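PDB 1WMX: COG3291: FOG: PKD repeat from Clostridium thermocellum, which carries this family 30 carbohydrate-binding module and as a whole is probably a multidomain cellulase that degrades cellulose. Local coordinates for residues E95-K107 / I117-V129. Sequence-based numbering, arbitrary orientation.
Sequences EGGEDFVIGFRDK and IDVTTVISNYVTV
I102 and F104 pair with T121 and V119 in an antiparallel β-hairpin at the edge of the five-stranded sheet of this β-sandwich carbohydrate-binding module. Strands 101-106 and 118-122 exchange backbone hydrogen bonds at both pairs, while 118-122 is one of the two outermost strands of that sheet within the chain. The tight part lies on the inner face, between the two sheets. There I123 sets CG2 over the centre of the F100 ring, 4.2 Å from its centroid and 6° off the normal, and its CD1 reaches F100 CZ at 3.7 Å. With CG1 anti to the backbone N, both branches of I123 meet the ring. I102 and I123 also pack on F89 of strand 86-93, and F104 packs on L140 and L143 of helix 140-143. The other face is looser and more polar: T120 is exposed, touching V101 CG1 through CB, and the extended R105 chain runs alongside D118, guanidinium and carboxylate planes 26° apart, R105 NH1 2.9 Å from D118 OD1 in a salt bridge. Beyond the strands, a water bridges E98 O and V129 N. At the other end, D106 OD2 accepts a hydrogen bond from I117 N at 2.8 Å, on the syn side and 33° out of the carboxylate plane.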
# COMPACT_ATOMS: atom_id res chain seq x y z
N GLU B 95 26.09 10.50 -3.15
CA GLU B 95 26.60 11.53 -2.22
C GLU B 95 26.45 11.02 -0.80
O GLU B 95 27.22 11.37 0.08
CB GLU B 95 25.86 12.88 -2.29
N GLY B 96 25.46 10.80 -0.51
CA GLY B 96 25.38 10.49 0.92
C GLY B 96 24.15 11.13 1.56
O GLY B 96 23.71 12.22 1.17
N GLY B 97 23.61 10.44 2.53
CA GLY B 97 22.43 10.93 3.24
C GLY B 97 21.14 10.60 2.50
O GLY B 97 20.06 11.08 2.86
N GLU B 98 21.25 9.79 1.45
CA GLU B 98 20.06 9.38 0.69
C GLU B 98 19.12 8.67 1.66
O GLU B 98 19.57 7.96 2.56
CB GLU B 98 20.43 8.40 -0.44
CG GLU B 98 21.26 9.01 -1.56
CD GLU B 98 22.74 9.04 -1.24
OE1 GLU B 98 23.55 9.53 -2.09
OE2 GLU B 98 23.16 8.58 -0.13
N ASP B 99 17.83 8.85 1.46
CA ASP B 99 16.84 8.20 2.33
C ASP B 99 15.57 7.88 1.54
O ASP B 99 15.21 8.58 0.60
CB ASP B 99 16.51 9.12 3.51
CG ASP B 99 15.70 8.42 4.58
OD1 ASP B 99 16.04 7.25 4.95
OD2 ASP B 99 14.69 9.00 5.08
N PHE B 100 14.92 6.80 1.95
CA PHE B 100 13.68 6.35 1.29
C PHE B 100 13.00 5.27 2.14
O PHE B 100 13.56 4.79 3.13
CB PHE B 100 14.01 5.78 -0.10
CG PHE B 100 15.15 4.77 -0.09
CD1 PHE B 100 14.90 3.45 0.30
CD2 PHE B 100 16.44 5.15 -0.46
CE1 PHE B 100 15.94 2.52 0.33
CE2 PHE B 100 17.49 4.22 -0.43
CZ PHE B 100 17.23 2.90 -0.03
N VAL B 101 11.79 4.91 1.75
CA VAL B 101 11.03 3.90 2.49
C VAL B 101 11.45 2.49 2.09
O VAL B 101 11.71 2.21 0.92
CB VAL B 101 9.55 4.05 2.22
CG1 VAL B 101 8.73 3.04 3.03
CG2 VAL B 101 9.06 5.45 2.57
N ILE B 102 11.52 1.62 3.07
CA ILE B 102 11.91 0.22 2.84
C ILE B 102 11.05 -0.68 3.74
O ILE B 102 10.81 -0.36 4.90
CB ILE B 102 13.40 0.02 3.16
CG1 ILE B 102 13.83 -1.43 2.91
CG2 ILE B 102 13.71 0.37 4.62
CD1 ILE B 102 15.35 -1.64 2.92
N GLY B 103 10.59 -1.79 3.18
CA GLY B 103 9.75 -2.73 3.95
C GLY B 103 9.40 -3.97 3.13
O GLY B 103 10.09 -4.33 2.18
N PHE B 104 8.30 -4.62 3.55
CA PHE B 104 7.80 -5.84 2.88
C PHE B 104 6.29 -5.73 2.63
O PHE B 104 5.59 -4.92 3.24
CB PHE B 104 8.06 -7.06 3.76
CG PHE B 104 9.54 -7.38 3.91
CD1 PHE B 104 10.17 -8.21 2.98
CD2 PHE B 104 10.27 -6.85 4.97
CE1 PHE B 104 11.53 -8.50 3.10
CE2 PHE B 104 11.63 -7.13 5.10
CZ PHE B 104 12.26 -7.96 4.16
N ARG B 105 5.83 -6.56 1.72
CA ARG B 105 4.42 -6.62 1.32
C ARG B 105 4.02 -8.08 1.29
O ARG B 105 4.82 -8.94 0.92
CB ARG B 105 4.33 -6.00 -0.05
CG ARG B 105 2.99 -5.83 -0.73
CD ARG B 105 3.39 -5.34 -2.09
NE ARG B 105 2.45 -4.64 -2.93
CZ ARG B 105 2.37 -3.31 -3.06
NH1 ARG B 105 3.10 -2.46 -2.32
NH2 ARG B 105 1.61 -2.75 -4.00
N ASP B 106 2.81 -8.34 1.70
CA ASP B 106 2.29 -9.70 1.73
C ASP B 106 1.12 -9.79 0.76
O ASP B 106 0.80 -8.83 0.06
CB ASP B 106 1.82 -10.07 3.14
CG ASP B 106 0.47 -9.45 3.51
OD1 ASP B 106 -0.03 -9.68 4.65
OD2 ASP B 106 -0.14 -8.70 2.67
N LYS B 107 0.52 -10.96 0.72
CA LYS B 107 -0.64 -11.22 -0.12
C LYS B 107 -1.47 -12.30 0.55
O LYS B 107 -1.00 -13.42 0.75
CB LYS B 107 -0.20 -11.68 -1.52
CG LYS B 107 -1.38 -11.90 -2.47
CD LYS B 107 -0.95 -12.14 -3.91
CE LYS B 107 -0.13 -13.42 -4.07
NZ LYS B 107 0.19 -13.72 -5.47
N ILE B 117 -0.88 -6.08 2.03
CA ILE B 117 -0.51 -5.11 3.08
C ILE B 117 1.02 -4.99 3.18
O ILE B 117 1.75 -5.97 3.05
CB ILE B 117 -1.07 -5.54 4.43
CG1 ILE B 117 -2.59 -5.31 4.47
CG2 ILE B 117 -0.41 -4.76 5.57
CD1 ILE B 117 -3.24 -5.68 5.80
N ASP B 118 1.47 -3.76 3.42
CA ASP B 118 2.91 -3.47 3.54
C ASP B 118 3.30 -3.03 4.95
O ASP B 118 2.55 -2.35 5.64
CB ASP B 118 3.29 -2.32 2.60
CG ASP B 118 2.81 -2.52 1.18
OD1 ASP B 118 2.80 -1.54 0.37
OD2 ASP B 118 2.42 -3.67 0.81
N VAL B 119 4.50 -3.43 5.35
CA VAL B 119 5.09 -3.01 6.64
C VAL B 119 6.31 -2.23 6.22
O VAL B 119 7.13 -2.72 5.44
CB VAL B 119 5.46 -4.20 7.53
CG1 VAL B 119 4.22 -4.93 8.05
CG2 VAL B 119 6.33 -5.23 6.79
N THR B 120 6.45 -1.02 6.74
CA THR B 120 7.57 -0.17 6.32
C THR B 120 8.27 0.62 7.43
O THR B 120 7.80 0.70 8.56
CB THR B 120 7.06 0.85 5.32
OG1 THR B 120 6.10 1.69 5.96
CG2 THR B 120 6.39 0.19 4.12
N THR B 121 9.39 1.18 7.04
CA THR B 121 10.24 2.02 7.89
C THR B 121 11.17 2.78 6.96
O THR B 121 11.25 2.49 5.77
CB THR B 121 11.04 1.16 8.88
OG1 THR B 121 11.89 2.00 9.67
CG2 THR B 121 11.93 0.13 8.18
N VAL B 122 11.86 3.77 7.49
CA VAL B 122 12.80 4.54 6.66
C VAL B 122 14.18 3.95 6.89
O VAL B 122 14.55 3.59 8.01
CB VAL B 122 12.77 6.01 7.03
CG1 VAL B 122 11.39 6.61 6.77
CG2 VAL B 122 13.12 6.25 8.50
N ILE B 123 14.94 3.85 5.83
CA ILE B 123 16.27 3.25 5.91
C ILE B 123 17.22 4.07 6.83
O ILE B 123 18.14 3.51 7.44
CB ILE B 123 16.89 3.13 4.53
CG1 ILE B 123 18.19 2.32 4.60
CG2 ILE B 123 17.18 4.49 3.91
CD1 ILE B 123 18.70 1.87 3.25
N SER B 124 16.97 5.36 6.93
CA SER B 124 17.80 6.25 7.76
C SER B 124 17.80 5.80 9.24
O SER B 124 18.73 6.12 9.99
CB SER B 124 17.30 7.70 7.68
OG SER B 124 15.92 7.77 7.99
N ASN B 125 16.76 5.08 9.62
CA ASN B 125 16.62 4.58 11.00
C ASN B 125 17.59 3.44 11.29
O ASN B 125 17.72 3.00 12.44
CB ASN B 125 15.21 4.03 11.23
CG ASN B 125 14.20 5.14 11.42
OD1 ASN B 125 13.01 4.86 11.53
ND2 ASN B 125 14.64 6.38 11.45
N TYR B 126 18.28 2.97 10.27
CA TYR B 126 19.20 1.85 10.48
C TYR B 126 20.58 2.11 9.88
O TYR B 126 21.51 1.31 10.07
CB TYR B 126 18.59 0.59 9.87
CG TYR B 126 17.34 0.16 10.63
CD1 TYR B 126 17.46 -0.54 11.83
CD2 TYR B 126 16.08 0.48 10.13
CE1 TYR B 126 16.31 -0.92 12.53
CE2 TYR B 126 14.93 0.09 10.83
CZ TYR B 126 15.05 -0.60 12.03
OH TYR B 126 13.93 -0.98 12.73
N VAL B 127 20.72 3.21 9.18
CA VAL B 127 22.01 3.56 8.58
C VAL B 127 21.98 5.01 8.12
O VAL B 127 20.92 5.61 7.96
CB VAL B 127 22.29 2.67 7.37
CG1 VAL B 127 21.31 2.93 6.22
CG2 VAL B 127 23.71 2.89 6.82
N THR B 128 23.17 5.54 7.93
CA THR B 128 23.36 6.89 7.41
C THR B 128 24.22 6.71 6.18
O THR B 128 25.45 6.67 6.27
CB THR B 128 24.06 7.81 8.43
OG1 THR B 128 23.26 7.96 9.60
CG2 THR B 128 24.32 9.21 7.84
N VAL B 129 23.56 6.57 5.06
CA VAL B 129 24.24 6.32 3.78
C VAL B 129 25.33 7.35 3.47
O VAL B 129 25.12 8.56 3.58
CB VAL B 129 23.24 6.32 2.63
CG1 VAL B 129 23.88 5.81 1.34
CG2 VAL B 129 22.04 5.42 2.94
O HOH W 1 21.17 8.11 4.97